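Local coordinates for CELL division protein FTSZ (Haloferax volcanii, PDB 4B46), which binds and hydrolyses GTP as a tubulin-like cytoskeletal protein that controls cell shape and is needed for the rod-shaped, efficiently swimming cell type, at residues 58-63 and 83-88; 99-104 and 129-134; 167-172 and 184-189; 293-298 and 325-330. All coordinates share one frame; numbering follows the deposited sequence.

Interaction 1. Residues 58-63 and 83-88; sequences IGQSRV and IDEVQG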
loop_
_atom_site.group_PDB
_atom_site.type_symbol
_atom_site.label_atom_id
_atom_site.label_comp_id
_atom_site.label_asym_id
_atom_site.label_seq_id
_atom_site.Cartn_x
_atom_site.Cartn_y
_atom_site.Cartn_z
ATOM N N ILE A 58 4.986 1.124 21.754
ATOM C CA ILE A 58 5.756 2.333 22.014
ATOM C C ILE A 58 4.927 3.350 22.793
ATOM O O ILE A 58 3.715 3.199 22.955
ATOM C CB ILE A 58 6.253 3.007 20.713
ATOM C CG1 ILE A 58 5.071 3.436 19.843
ATOM C CG2 ILE A 58 7.171 2.060 19.927
ATOM C CD1 ILE A 58 5.472 4.272 18.627
ATOM N N GLY A 59 5.594 4.391 23.273
ATOM C CA GLY A 59 4.907 5.479 23.943
ATOM C C GLY A 59 4.425 5.142 25.339
ATOM O O GLY A 59 3.599 5.869 25.899
ATOM N N GLN A 60 4.928 4.055 25.911
ATOM C CA GLN A 60 4.452 3.633 27.229
ATOM C C GLN A 60 4.607 4.741 28.278
ATOM O O GLN A 60 3.722 4.943 29.123
ATOM C CB GLN A 60 5.177 2.366 27.695
ATOM C CG GLN A 60 5.041 1.174 26.767
ATOM C CD GLN A 60 6.265 0.971 25.881
ATOM O OE1 GLN A 60 6.778 1.914 25.266
ATOM N NE2 GLN A 60 6.737 -0.269 25.812
ATOM N N SER A 61 5.722 5.465 28.217
ATOM C CA SER A 61 5.987 6.526 29.184
ATOM C C SER A 61 5.018 7.706 29.056
ATOM O O SER A 61 4.902 8.509 29.984
ATOM C CB SER A 61 7.420 7.032 29.039
ATOM O OG SER A 61 7.565 7.756 27.826
ATOM N N ARG A 62 4.338 7.813 27.913
ATOM C CA ARG A 62 3.428 8.929 27.643
ATOM C C ARG A 62 1.962 8.537 27.713
ATOM O O ARG A 62 1.127 9.341 28.122
ATOM C CB ARG A 62 3.672 9.519 26.243
ATOM C CG ARG A 62 5.058 10.077 25.986
ATOM C CD ARG A 62 5.306 11.378 26.721
ATOM N NE ARG A 62 4.592 12.541 26.178
ATOM C CZ ARG A 62 5.001 13.248 25.126
ATOM N NH1 ARG A 62 6.091 12.890 24.457
ATOM N NH2 ARG A 62 4.313 14.310 24.728
ATOM N N VAL A 63 1.623 7.337 27.250
ATOM C CA VAL A 63 0.212 6.959 27.210
ATOM C C VAL A 63 -0.101 5.617 27.861
ATOM O O VAL A 63 -1.247 5.183 27.845
ATOM C CB VAL A 63 -0.376 6.990 25.771
ATOM C CG1 VAL A 63 -0.357 8.410 25.222
ATOM C CG2 VAL A 63 0.383 6.032 24.853
ATOM N N ILE A 83 11.995 5.154 18.933
ATOM C CA ILE A 83 12.380 4.536 17.667
ATOM C C ILE A 83 13.309 3.333 17.881
ATOM O O ILE A 83 13.319 2.404 17.081
ATOM C CB ILE A 83 13.023 5.549 16.677
ATOM C CG1 ILE A 83 12.957 5.004 15.254
ATOM C CG2 ILE A 83 14.463 5.899 17.071
ATOM C CD1 ILE A 83 11.527 4.833 14.748
ATOM N N ASP A 84 14.057 3.334 18.981
ATOM C CA ASP A 84 14.952 2.221 19.262
ATOM C C ASP A 84 14.190 0.958 19.649
ATOM O O ASP A 84 14.680 -0.146 19.436
ATOM C CB ASP A 84 15.989 2.600 20.327
ATOM C CG ASP A 84 17.053 3.555 19.790
ATOM O OD1 ASP A 84 17.371 3.474 18.584
ATOM O OD2 ASP A 84 17.564 4.394 20.561
ATOM N N GLU A 85 12.989 1.111 20.206
ATOM C CA GLU A 85 12.140 -0.050 20.481
ATOM C C GLU A 85 11.741 -0.719 19.175
ATOM O O GLU A 85 11.736 -1.945 19.054
ATOM C CB GLU A 85 10.875 0.352 21.240
ATOM C CG GLU A 85 11.093 0.697 22.690
ATOM C CD GLU A 85 9.785 0.799 23.448
ATOM O OE1 GLU A 85 9.080 1.822 23.302
ATOM O OE2 GLU A 85 9.452 -0.148 24.189
ATOM N N VAL A 86 11.384 0.105 18.200
ATOM C CA VAL A 86 11.005 -0.399 16.897
ATOM C C VAL A 86 12.213 -1.062 16.239
ATOM O O VAL A 86 12.118 -2.180 15.727
ATOM C CB VAL A 86 10.464 0.719 16.003
ATOM C CG1 VAL A 86 9.987 0.136 14.667
ATOM C CG2 VAL A 86 9.334 1.452 16.714
ATOM N N GLN A 87 13.355 -0.380 16.289
ATOM C CA GLN A 87 14.585 -0.891 15.683
ATOM C C GLN A 87 15.011 -2.209 16.320
ATOM O O GLN A 87 15.582 -3.077 15.651
ATOM C CB GLN A 87 15.719 0.135 15.775
ATOM C CG GLN A 87 16.953 -0.241 14.947
ATOM C CD GLN A 87 16.612 -0.527 13.486
ATOM O OE1 GLN A 87 15.829 0.195 12.858
ATOM N NE2 GLN A 87 17.180 -1.600 12.948
ATOM N N GLY A 88 14.727 -2.351 17.609
ATOM C CA GLY A 88 14.984 -3.586 18.319
ATOM C C GLY A 88 14.345 -4.761 17.607
ATOM O O GLY A 88 14.992 -5.781 17.380
#
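The amide of Q60 and the carboxylate of E85 meet edge to edge, their planes only 16° apart, with the two side chains arriving from opposite directions. At this shared edge Q60 NE2 donates to E85 OE2 at 3.2 Å, almost within the amide plane and onto the syn lone pair. The neighbouring pair is less comfortable: Q60 OE1 lies 3.0 Å from E85 OE1, acceptor against acceptor. Beside this pair, I58 CA lies 3.6 Å from E85 OE1. The I58 CG1 sits between the backbone N and the carbonyl carbon (chi1 62°), which turns CG2 to meet V86 CG2 at 3.9 Å. V37 of strand 31-38 touches both I58 and V86; the contact joins the turn leading into helix 60-63 to helix 83-90. G59 occupies the N-cap position, its O accepting from R62 N and V63 N, and its N-H bonds D82 OD2. Losing the amide to an alanine here is likely to leave E85 OE2 without this donor and the carboxylate freer to turn. Two acceptors near E85 OE1, from Q60 and the acidic D82, against one amide donor on OE2, could favour a raised proton affinity.

Interaction 2. Residues 99-104 and 129-134; sequences DAFLVV and EPVYGL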
loop_
_atom_site.group_PDB
_atom_site.type_symbol
_atom_site.label_atom_id
_atom_site.label_comp_id
_atom_site.label_asym_id
_atom_site.label_seq_id
_atom_site.Cartn_x
_atom_site.Cartn_y
_atom_site.Cartn_z
ATOM N N ASP A 99 13.774 -7.106 -0.744
ATOM C CA ASP A 99 13.927 -6.163 -1.847
ATOM C C ASP A 99 13.567 -4.740 -1.436
ATOM O O ASP A 99 14.097 -3.773 -1.988
ATOM C CB ASP A 99 13.040 -6.585 -3.024
ATOM C CG ASP A 99 13.427 -7.938 -3.576
ATOM O OD1 ASP A 99 14.636 -8.148 -3.806
ATOM O OD2 ASP A 99 12.537 -8.792 -3.754
ATOM N N ALA A 100 12.650 -4.617 -0.481
ATOM C CA ALA A 100 12.197 -3.303 -0.045
ATOM C C ALA A 100 11.467 -3.362 1.288
ATOM O O ALA A 100 11.005 -4.425 1.702
ATOM C CB ALA A 100 11.279 -2.671 -1.120
ATOM N N PHE A 101 11.374 -2.208 1.948
ATOM C CA PHE A 101 10.517 -2.043 3.121
ATOM C C PHE A 101 9.190 -1.448 2.680
ATOM O O PHE A 101 9.151 -0.674 1.720
ATOM C CB PHE A 101 11.163 -1.092 4.125
ATOM C CG PHE A 101 12.357 -1.663 4.821
ATOM C CD1 PHE A 101 13.620 -1.526 4.277
ATOM C CD2 PHE A 101 12.210 -2.335 6.026
ATOM C CE1 PHE A 101 14.726 -2.057 4.923
ATOM C CE2 PHE A 101 13.303 -2.862 6.679
ATOM C CZ PHE A 101 14.561 -2.722 6.132
ATOM N N LEU A 102 8.109 -1.823 3.361
ATOM C CA LEU A 102 6.809 -1.187 3.160
ATOM C C LEU A 102 6.192 -0.780 4.507
ATOM O O LEU A 102 5.878 -1.628 5.355
ATOM C CB LEU A 102 5.853 -2.100 2.392
ATOM C CG LEU A 102 4.474 -1.512 2.091
ATOM C CD1 LEU A 102 4.573 -0.397 1.046
ATOM C CD2 LEU A 102 3.501 -2.589 1.631
ATOM N N VAL A 103 6.025 0.522 4.696
ATOM C CA VAL A 103 5.430 1.052 5.919
ATOM C C VAL A 103 3.957 1.327 5.654
ATOM O O VAL A 103 3.603 2.139 4.793
ATOM C CB VAL A 103 6.156 2.332 6.386
ATOM C CG1 VAL A 103 5.504 2.905 7.662
ATOM C CG2 VAL A 103 7.631 2.030 6.613
ATOM N N VAL A 104 3.099 0.608 6.368
ATOM C CA VAL A 104 1.664 0.673 6.131
ATOM C C VAL A 104 0.953 1.367 7.290
ATOM O O VAL A 104 1.202 1.036 8.452
ATOM C CB VAL A 104 1.067 -0.731 5.969
ATOM C CG1 VAL A 104 -0.431 -0.628 5.593
ATOM C CG2 VAL A 104 1.844 -1.517 4.910
ATOM N N GLU A 129 18.083 -0.304 0.971
ATOM C CA GLU A 129 16.978 -0.811 0.153
ATOM C C GLU A 129 15.889 0.265 0.037
ATOM O O GLU A 129 15.789 1.128 0.903
ATOM C CB GLU A 129 16.371 -2.079 0.768
ATOM C CG GLU A 129 17.270 -3.313 0.722
ATOM C CD GLU A 129 18.175 -3.425 1.929
ATOM O OE1 GLU A 129 18.135 -2.517 2.787
ATOM O OE2 GLU A 129 18.914 -4.431 2.018
ATOM N N PRO A 130 15.072 0.216 -1.030
ATOM C CA PRO A 130 13.963 1.184 -1.133
ATOM C C PRO A 130 13.000 1.085 0.049
ATOM O O PRO A 130 12.772 -0.012 0.562
ATOM C CB PRO A 130 13.238 0.757 -2.417
ATOM C CG PRO A 130 14.270 0.018 -3.222
ATOM C CD PRO A 130 15.143 -0.679 -2.199
ATOM N N VAL A 131 12.451 2.221 0.478
ATOM C CA VAL A 131 11.455 2.245 1.540
ATOM C C VAL A 131 10.185 2.873 0.984
ATOM O O VAL A 131 10.162 4.056 0.632
ATOM C CB VAL A 131 11.938 3.055 2.780
ATOM C CG1 VAL A 131 10.821 3.199 3.822
ATOM C CG2 VAL A 131 13.213 2.416 3.396
ATOM N N TYR A 132 9.140 2.068 0.872
ATOM C CA TYR A 132 7.870 2.556 0.352
ATOM C C TYR A 132 6.863 2.718 1.475
ATOM O O TYR A 132 6.994 2.108 2.544
ATOM C CB TYR A 132 7.313 1.611 -0.714
ATOM C CG TYR A 132 8.281 1.356 -1.852
ATOM C CD1 TYR A 132 8.784 2.404 -2.606
ATOM C CD2 TYR A 132 8.702 0.069 -2.149
ATOM C CE1 TYR A 132 9.681 2.173 -3.641
ATOM C CE2 TYR A 132 9.584 -0.175 -3.181
ATOM C CZ TYR A 132 10.077 0.883 -3.917
ATOM O OH TYR A 132 10.963 0.644 -4.942
ATOM N N GLY A 133 5.878 3.569 1.224
ATOM C CA GLY A 133 4.754 3.760 2.127
ATOM C C GLY A 133 3.488 3.229 1.475
ATOM O O GLY A 133 3.358 3.237 0.247
ATOM N N LEU A 134 2.581 2.704 2.292
ATOM C CA LEU A 134 1.199 2.489 1.858
ATOM C C LEU A 134 0.338 3.297 2.808
ATOM O O LEU A 134 0.165 2.917 3.966
ATOM C CB LEU A 134 0.805 1.007 1.903
ATOM C CG LEU A 134 -0.670 0.649 1.635
ATOM C CD1 LEU A 134 -1.235 1.378 0.430
ATOM C CD2 LEU A 134 -0.823 -0.853 1.448
#
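F101 and V131 stand next to each other on one face of two parallel strands, their side chains crossing at a slant, with F101 CD1 4.1 Å from V131 CG2. The ring presents its edge to E129, whose OE1 lies 4.0 Å from F101 CE1 with the carboxylate plane turned 75° from the ring, while Y127 stacks on F101. V103 shares this face, and helix 111-126, the crossover helix of the beta-alpha-beta unit to which both strands belong, covers V103 and V131. The other face carries L102, Y132, V104 and L134. A100 CB touches the tyrosine ring from the neighbouring strand, 3.7 Å from Y132 CE2. With its CG anti to the backbone N (chi1 -178°), L102 swings CD1 over the neighbouring strand, 3.8 Å from Y132 CB and also against L134 CB. V104 and L134 run alongside each other, pointing the same way, and V104 approaches G12 of the nucleotide site. Between the faces, four nearly straight backbone bonds alternate in direction: F101 N to P130 O, Y132 N to F101 O, V103 N to Y132 O and L134 N to V103 O, the last two at 2.8 Å. Thus these buried polar backbone atoms of the Rossmann-type sheet pair across the strands, while A100, L102 and V104 bond strand 3-8 on the other side, and apolar V103 and V131 can meet helix 111-126 and Y132 helix 216-223.

Interaction 3. Residues 167-172 and 184-189; sequences FDNDAW and DEINEE. With GDP (guanosine-5'-diphosphate), chain B.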
loop_
_atom_site.group_PDB
_atom_site.type_symbol
_atom_site.label_atom_id
_atom_site.label_comp_id
_atom_site.label_asym_id
_atom_site.label_seq_id
_atom_site.Cartn_x
_atom_site.Cartn_y
_atom_site.Cartn_z
ATOM N N PHE A 167 -4.128 4.158 -0.796
ATOM C CA PHE A 167 -5.469 3.596 -0.860
ATOM C C PHE A 167 -6.406 4.551 -0.124
ATOM O O PHE A 167 -6.176 4.876 1.043
ATOM C CB PHE A 167 -5.518 2.191 -0.244
ATOM C CG PHE A 167 -6.844 1.506 -0.422
ATOM C CD1 PHE A 167 -7.882 1.729 0.474
ATOM C CD2 PHE A 167 -7.057 0.650 -1.496
ATOM C CE1 PHE A 167 -9.113 1.109 0.308
ATOM C CE2 PHE A 167 -8.283 0.025 -1.676
ATOM C CZ PHE A 167 -9.314 0.256 -0.769
ATOM N N ASP A 168 -7.454 5.010 -0.804
ATOM C CA ASP A 168 -8.370 5.991 -0.220
ATOM C C ASP A 168 -9.655 5.317 0.279
ATOM O O ASP A 168 -10.505 4.934 -0.526
ATOM C CB ASP A 168 -8.689 7.066 -1.275
ATOM C CG ASP A 168 -9.431 8.273 -0.701
ATOM O OD1 ASP A 168 -9.830 8.258 0.488
ATOM O OD2 ASP A 168 -9.609 9.256 -1.453
ATOM N N ASN A 169 -9.805 5.172 1.599
ATOM C CA ASN A 169 -11.049 4.617 2.150
ATOM C C ASN A 169 -12.294 5.335 1.651
ATOM O O ASN A 169 -13.354 4.729 1.532
ATOM C CB ASN A 169 -11.069 4.667 3.683
ATOM C CG ASN A 169 -10.205 3.594 4.323
ATOM O OD1 ASN A 169 -9.733 2.663 3.657
ATOM N ND2 ASN A 169 -10.000 3.717 5.629
ATOM N N ASP A 170 -12.184 6.630 1.376
ATOM C CA ASP A 170 -13.373 7.385 0.977
ATOM C C ASP A 170 -13.954 6.892 -0.360
ATOM O O ASP A 170 -15.157 6.999 -0.601
ATOM C CB ASP A 170 -13.079 8.886 0.911
ATOM C CG ASP A 170 -14.340 9.713 0.756
ATOM O OD1 ASP A 170 -15.264 9.547 1.580
ATOM O OD2 ASP A 170 -14.414 10.531 -0.185
ATOM N N ALA A 171 -13.103 6.338 -1.213
ATOM C CA ALA A 171 -13.553 5.839 -2.513
ATOM C C ALA A 171 -14.089 4.419 -2.405
ATOM O O ALA A 171 -14.686 3.904 -3.342
ATOM C CB ALA A 171 -12.407 5.884 -3.527
ATOM N N TRP A 172 -13.852 3.779 -1.266
ATOM C CA TRP A 172 -14.201 2.374 -1.107
ATOM C C TRP A 172 -15.166 2.136 0.062
ATOM O O TRP A 172 -15.261 1.024 0.584
ATOM C CB TRP A 172 -12.933 1.542 -0.926
ATOM C CG TRP A 172 -12.053 1.555 -2.157
ATOM C CD1 TRP A 172 -11.147 2.505 -2.504
ATOM C CD2 TRP A 172 -12.028 0.570 -3.197
ATOM N NE1 TRP A 172 -10.554 2.176 -3.704
ATOM C CE2 TRP A 172 -11.071 0.986 -4.143
ATOM C CE3 TRP A 172 -12.723 -0.621 -3.420
ATOM C CZ2 TRP A 172 -10.790 0.254 -5.298
ATOM C CZ3 TRP A 172 -12.442 -1.349 -4.559
ATOM C CH2 TRP A 172 -11.481 -0.911 -5.484
ATOM N N ASP A 184 -13.180 -4.802 7.318
ATOM C CA ASP A 184 -12.822 -6.179 6.963
ATOM C C ASP A 184 -12.865 -6.397 5.455
ATOM O O ASP A 184 -11.991 -7.051 4.888
ATOM C CB ASP A 184 -13.753 -7.190 7.638
ATOM C CG ASP A 184 -13.499 -7.318 9.125
ATOM O OD1 ASP A 184 -12.461 -6.806 9.600
ATOM O OD2 ASP A 184 -14.349 -7.924 9.819
ATOM N N GLU A 185 -13.890 -5.857 4.805
ATOM C CA GLU A 185 -14.006 -6.012 3.363
ATOM C C GLU A 185 -13.015 -5.114 2.655
ATOM O O GLU A 185 -12.388 -5.533 1.685
ATOM C CB GLU A 185 -15.444 -5.764 2.893
ATOM C CG GLU A 185 -16.408 -6.766 3.495
ATOM C CD GLU A 185 -17.863 -6.462 3.191
ATOM O OE1 GLU A 185 -18.142 -5.475 2.475
ATOM O OE2 GLU A 185 -18.731 -7.215 3.677
ATOM N N ILE A 186 -12.843 -3.894 3.156
ATOM C CA ILE A 186 -11.840 -2.995 2.578
ATOM C C ILE A 186 -10.428 -3.578 2.665
ATOM O O ILE A 186 -9.662 -3.531 1.692
ATOM C CB ILE A 186 -11.879 -1.600 3.218
ATOM C CG1 ILE A 186 -13.168 -0.872 2.814
ATOM C CG2 ILE A 186 -10.651 -0.785 2.805
ATOM C CD1 ILE A 186 -13.471 0.379 3.645
ATOM N N ASN A 187 -10.090 -4.150 3.816
ATOM C CA ASN A 187 -8.765 -4.750 3.976
ATOM C C ASN A 187 -8.519 -5.918 3.016
ATOM O O ASN A 187 -7.394 -6.125 2.581
ATOM C CB ASN A 187 -8.518 -5.183 5.428
ATOM C CG ASN A 187 -8.475 -4.006 6.388
ATOM O OD1 ASN A 187 -8.392 -2.853 5.967
ATOM N ND2 ASN A 187 -8.512 -4.293 7.689
ATOM N N GLU A 188 -9.568 -6.673 2.696
ATOM C CA GLU A 188 -9.482 -7.727 1.680
ATOM C C GLU A 188 -9.181 -7.137 0.308
ATOM O O GLU A 188 -8.358 -7.660 -0.439
ATOM C CB GLU A 188 -10.795 -8.501 1.595
ATOM C CG GLU A 188 -11.023 -9.498 2.709
ATOM C CD GLU A 188 -10.426 -10.861 2.402
ATOM O OE1 GLU A 188 -9.659 -10.974 1.419
ATOM O OE2 GLU A 188 -10.726 -11.821 3.145
ATOM N N GLU A 189 -9.865 -6.044 -0.014
ATOM C CA GLU A 189 -9.658 -5.344 -1.278
ATOM C C GLU A 189 -8.237 -4.801 -1.384
ATOM O O GLU A 189 -7.609 -4.859 -2.445
ATOM C CB GLU A 189 -10.688 -4.219 -1.434
ATOM C CG GLU A 189 -12.125 -4.756 -1.564
ATOM C CD GLU A 189 -13.185 -3.674 -1.514
ATOM O OE1 GLU A 189 -13.106 -2.777 -0.652
ATOM O OE2 GLU A 189 -14.109 -3.724 -2.344
HETATM P PB GDP B . -4.023 4.992 14.943
HETATM O O1B GDP B . -4.005 6.103 15.953
HETATM O O2B GDP B . -3.874 3.630 15.582
HETATM O O3B GDP B . -2.929 5.255 13.940
HETATM O O3A GDP B . -5.461 5.116 14.255
HETATM P PA GDP B . -6.174 3.944 13.434
HETATM O O1A GDP B . -5.195 3.130 12.657
HETATM O O2A GDP B . -7.023 3.118 14.360
HETATM O "O5'" GDP B . -7.134 4.811 12.468
HETATM C "C5'" GDP B . -6.508 5.701 11.541
HETATM C "C4'" GDP B . -7.333 5.763 10.269
HETATM O "O4'" GDP B . -7.264 4.522 9.588
HETATM C "C3'" GDP B . -8.814 5.923 10.555
HETATM O "O3'" GDP B . -9.099 7.313 10.625
HETATM C "C2'" GDP B . -9.501 5.244 9.380
HETATM O "O2'" GDP B . -9.540 6.118 8.250
HETATM C "C1'" GDP B . -8.523 4.188 8.963
HETATM N N9 GDP B . -8.759 2.823 9.453
HETATM C C8 GDP B . -8.894 2.420 10.733
HETATM N N7 GDP B . -9.005 1.066 10.792
HETATM C C5 GDP B . -8.901 0.597 9.523
HETATM C C6 GDP B . -8.906 -0.723 8.858
HETATM O O6 GDP B . -9.045 -1.791 9.511
HETATM N N1 GDP B . -8.770 -0.739 7.525
HETATM C C2 GDP B . -8.625 0.373 6.783
HETATM N N2 GDP B . -8.508 0.251 5.439
HETATM N N3 GDP B . -8.601 1.613 7.321
HETATM C C4 GDP B . -8.727 1.767 8.656
#
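The guanine end of the nucleotide pocket in this tubulin/FtsZ fold lies where I186, on the long helix joining the GTPase and C-terminal domains, packs against F167, near the end of strand 163-168, and N169, in the 3-10 turn that follows. The methyl I186 CG2, anti to its own backbone N, is the meeting point: it lies 3.5 Å from F167 CE1, 3.7 Å from N169 OD1 and 3.6 Å from N2 of the bound GDP. The two asparagines read the base from different sides. N169 ND2 gives a nearly straight bond (170°) to GDP N3 at 3.0 Å, while its OD1 accepts from N2; that same oxygen lies in the plane of the F167 ring, at its edge. N187, one residue along the helix, offers OD1 to GDP N1 at 2.7 Å, with a weak bond from N2, and ND2 to O6 at 3.1 Å. This paired donor and acceptor pattern matches guanine. An Asx turn, D168 OD1 to D170 N, shapes the chain around N169. Farther from the base, F167 CZ sits over one face of the W172 indole, offset toward its rim, and R282 forms a cation-pi contact with the same ring system. K174 bridges the two segments, bonding W172 O and forming a salt bridge with E189. The E189 carboxylate is turned 78° from the indole plane, and E189 OE1 lies 3.5 Å from W172 CE3.

Interaction 4. Residues 293-298 and 325-330; sequences ERALLV and MEVRGG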
loop_
_atom_site.group_PDB
_atom_site.type_symbol
_atom_site.label_atom_id
_atom_site.label_comp_id
_atom_site.label_asym_id
_atom_site.label_seq_id
_atom_site.Cartn_x
_atom_site.Cartn_y
_atom_site.Cartn_z
ATOM N N GLU A 293 3.577 9.080 -14.531
ATOM C CA GLU A 293 4.970 9.095 -14.969
ATOM C C GLU A 293 5.388 7.750 -15.567
ATOM O O GLU A 293 6.022 7.694 -16.618
ATOM C CB GLU A 293 5.873 9.460 -13.784
ATOM C CG GLU A 293 7.324 9.718 -14.146
ATOM C CD GLU A 293 8.148 10.162 -12.947
ATOM O OE1 GLU A 293 7.550 10.500 -11.898
ATOM O OE2 GLU A 293 9.392 10.172 -13.057
ATOM N N ARG A 294 5.041 6.664 -14.887
ATOM C CA ARG A 294 5.429 5.333 -15.332
ATOM C C ARG A 294 4.296 4.387 -14.999
ATOM O O ARG A 294 3.579 4.606 -14.029
ATOM C CB ARG A 294 6.702 4.869 -14.615
ATOM C CG ARG A 294 7.928 5.711 -14.892
ATOM C CD ARG A 294 9.151 5.091 -14.208
ATOM N NE ARG A 294 10.398 5.657 -14.717
ATOM C CZ ARG A 294 11.029 6.690 -14.169
ATOM N NH1 ARG A 294 10.534 7.275 -13.084
ATOM N NH2 ARG A 294 12.157 7.135 -14.704
ATOM N N ALA A 295 4.130 3.346 -15.811
ATOM C CA ALA A 295 3.071 2.366 -15.606
ATOM C C ALA A 295 3.654 0.963 -15.663
ATOM O O ALA A 295 4.607 0.703 -16.398
ATOM C CB ALA A 295 1.975 2.525 -16.668
ATOM N N LEU A 296 3.076 0.059 -14.883
ATOM C CA LEU A 296 3.466 -1.335 -14.915
ATOM C C LEU A 296 2.209 -2.168 -14.948
ATOM O O LEU A 296 1.335 -2.014 -14.100
ATOM C CB LEU A 296 4.278 -1.700 -13.674
ATOM C CG LEU A 296 4.552 -3.189 -13.458
ATOM C CD1 LEU A 296 5.457 -3.792 -14.556
ATOM C CD2 LEU A 296 5.177 -3.434 -12.075
ATOM N N LEU A 297 2.126 -3.047 -15.937
ATOM C CA LEU A 297 1.014 -3.967 -16.074
ATOM C C LEU A 297 1.435 -5.325 -15.542
ATOM O O LEU A 297 2.507 -5.830 -15.878
ATOM C CB LEU A 297 0.612 -4.088 -17.553
ATOM C CG LEU A 297 -0.410 -5.166 -17.889
ATOM C CD1 LEU A 297 -1.712 -4.917 -17.136
ATOM C CD2 LEU A 297 -0.659 -5.215 -19.408
ATOM N N VAL A 298 0.586 -5.918 -14.716
ATOM C CA VAL A 298 0.855 -7.235 -14.181
ATOM C C VAL A 298 -0.345 -8.144 -14.408
ATOM O O VAL A 298 -1.456 -7.833 -13.973
ATOM C CB VAL A 298 1.160 -7.168 -12.668
ATOM C CG1 VAL A 298 1.376 -8.570 -12.109
ATOM C CG2 VAL A 298 2.379 -6.291 -12.405
ATOM N N MET A 325 5.679 7.915 -19.633
ATOM C CA MET A 325 7.045 7.910 -20.134
ATOM C C MET A 325 7.497 6.489 -20.482
ATOM O O MET A 325 8.147 6.260 -21.503
ATOM C CB MET A 325 7.957 8.509 -19.068
ATOM C CG MET A 325 9.346 8.911 -19.520
ATOM S SD MET A 325 10.374 9.204 -18.059
ATOM C CE MET A 325 11.771 10.068 -18.770
ATOM N N GLU A 326 7.142 5.537 -19.626
ATOM C CA GLU A 326 7.567 4.150 -19.779
ATOM C C GLU A 326 6.408 3.243 -19.402
ATOM O O GLU A 326 5.687 3.528 -18.452
ATOM C CB GLU A 326 8.769 3.871 -18.859
ATOM C CG GLU A 326 9.992 4.691 -19.218
ATOM C CD GLU A 326 11.059 4.702 -18.137
ATOM O OE1 GLU A 326 10.884 4.034 -17.091
ATOM O OE2 GLU A 326 12.078 5.397 -18.341
ATOM N N VAL A 327 6.190 2.177 -20.160
ATOM C CA VAL A 327 5.156 1.220 -19.792
ATOM C C VAL A 327 5.735 -0.179 -19.797
ATOM O O VAL A 327 6.071 -0.717 -20.856
ATOM C CB VAL A 327 3.925 1.259 -20.727
ATOM C CG1 VAL A 327 2.895 0.215 -20.270
ATOM C CG2 VAL A 327 3.294 2.656 -20.757
ATOM N N ARG A 328 5.861 -0.755 -18.609
ATOM C CA ARG A 328 6.401 -2.090 -18.469
ATOM C C ARG A 328 5.234 -3.046 -18.325
ATOM O O ARG A 328 4.142 -2.646 -17.927
ATOM C CB ARG A 328 7.327 -2.178 -17.249
ATOM C CG ARG A 328 8.569 -1.294 -17.321
ATOM C CD ARG A 328 9.265 -1.212 -15.949
ATOM N NE ARG A 328 10.632 -0.707 -16.055
ATOM C CZ ARG A 328 10.945 0.582 -16.117
ATOM N NH1 ARG A 328 9.992 1.505 -16.082
ATOM N NH2 ARG A 328 12.213 0.954 -16.222
ATOM N N GLY A 329 5.458 -4.310 -18.661
ATOM C CA GLY A 329 4.416 -5.303 -18.532
ATOM C C GLY A 329 4.969 -6.708 -18.473
ATOM O O GLY A 329 5.937 -7.030 -19.159
ATOM N N GLY A 330 4.356 -7.546 -17.647
ATOM C CA GLY A 330 4.710 -8.950 -17.593
ATOM C C GLY A 330 3.660 -9.740 -16.852
ATOM O O GLY A 330 2.599 -9.208 -16.515
HETATM O O HOH W 1 13.786 5.585 -16.560
HETATM O O HOH W 2 7.093 1.274 -15.474
#
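R294 and E326 join two parallel strands of a beta-alpha-beta unit, strand 294-301, helix 308-322 and strand 326-333, the last being the outermost strand on this side of the sheet. Backbone bonds hold the pair in register: A295 N to E326 O, R328 N to A295 O at 2.9 Å, L297 N to R328 O and G330 N to L297 O. At the entry, E293 and R294 both face S347 in a classic beta bulge. The ionic contacts gather on the face bearing R294, E326 and R328, with R294 running alongside both E326 and R328. E326 OE1 is gripped from opposite faces of its carboxylate, by R294 NE at 2.9 Å, with OE1 in the plane of the R294 guanidinium at its edge, and by R328 NH1 at 2.9 Å. E293 OE2 extends the network to R294 NH1, and M325 SD lies over one face of the R294 guanidinium. Replacing R294 by a leucine would probably leave E326 with R328 as its one charged mate here, and E293 OE2 without this partner. Two waters supplement the network: one links R294 NH2 to E326 OE2, the other A295 O to R328 NH1. Apolar contacts complete the strand pair. A295 CB meets V327 CG2 at 4.3 Å on the face packed against I318 of helix 308-322. On the charged face, L296 crosses R328 at about a right angle, its CD1 3.7 Å from R328 CB.

How the interactions relate
Interactions 2, 3 and 4 reach one mixed sheet, which runs from the GTPase domain into the C-terminal domain. Interactions 2 and 3 touch directly, L134 CD1 lying 4.2 Å from F167 N on neighbouring strands, with their centres about 20 Å apart. They approach GDP differently: interaction 3 holds the guanine itself, whereas in interaction 2 the V104 side chain lies about 8 Å from GDP. Interaction 1 lies farther out, the I58 side chain about 10 Å from GDP but about 5 Å from that of T111, which binds the nucleotide. Interaction 4 lies away from the nucleotide site, its centre about 40 Å from that of interaction 1, on the opposite side of the chain's centre.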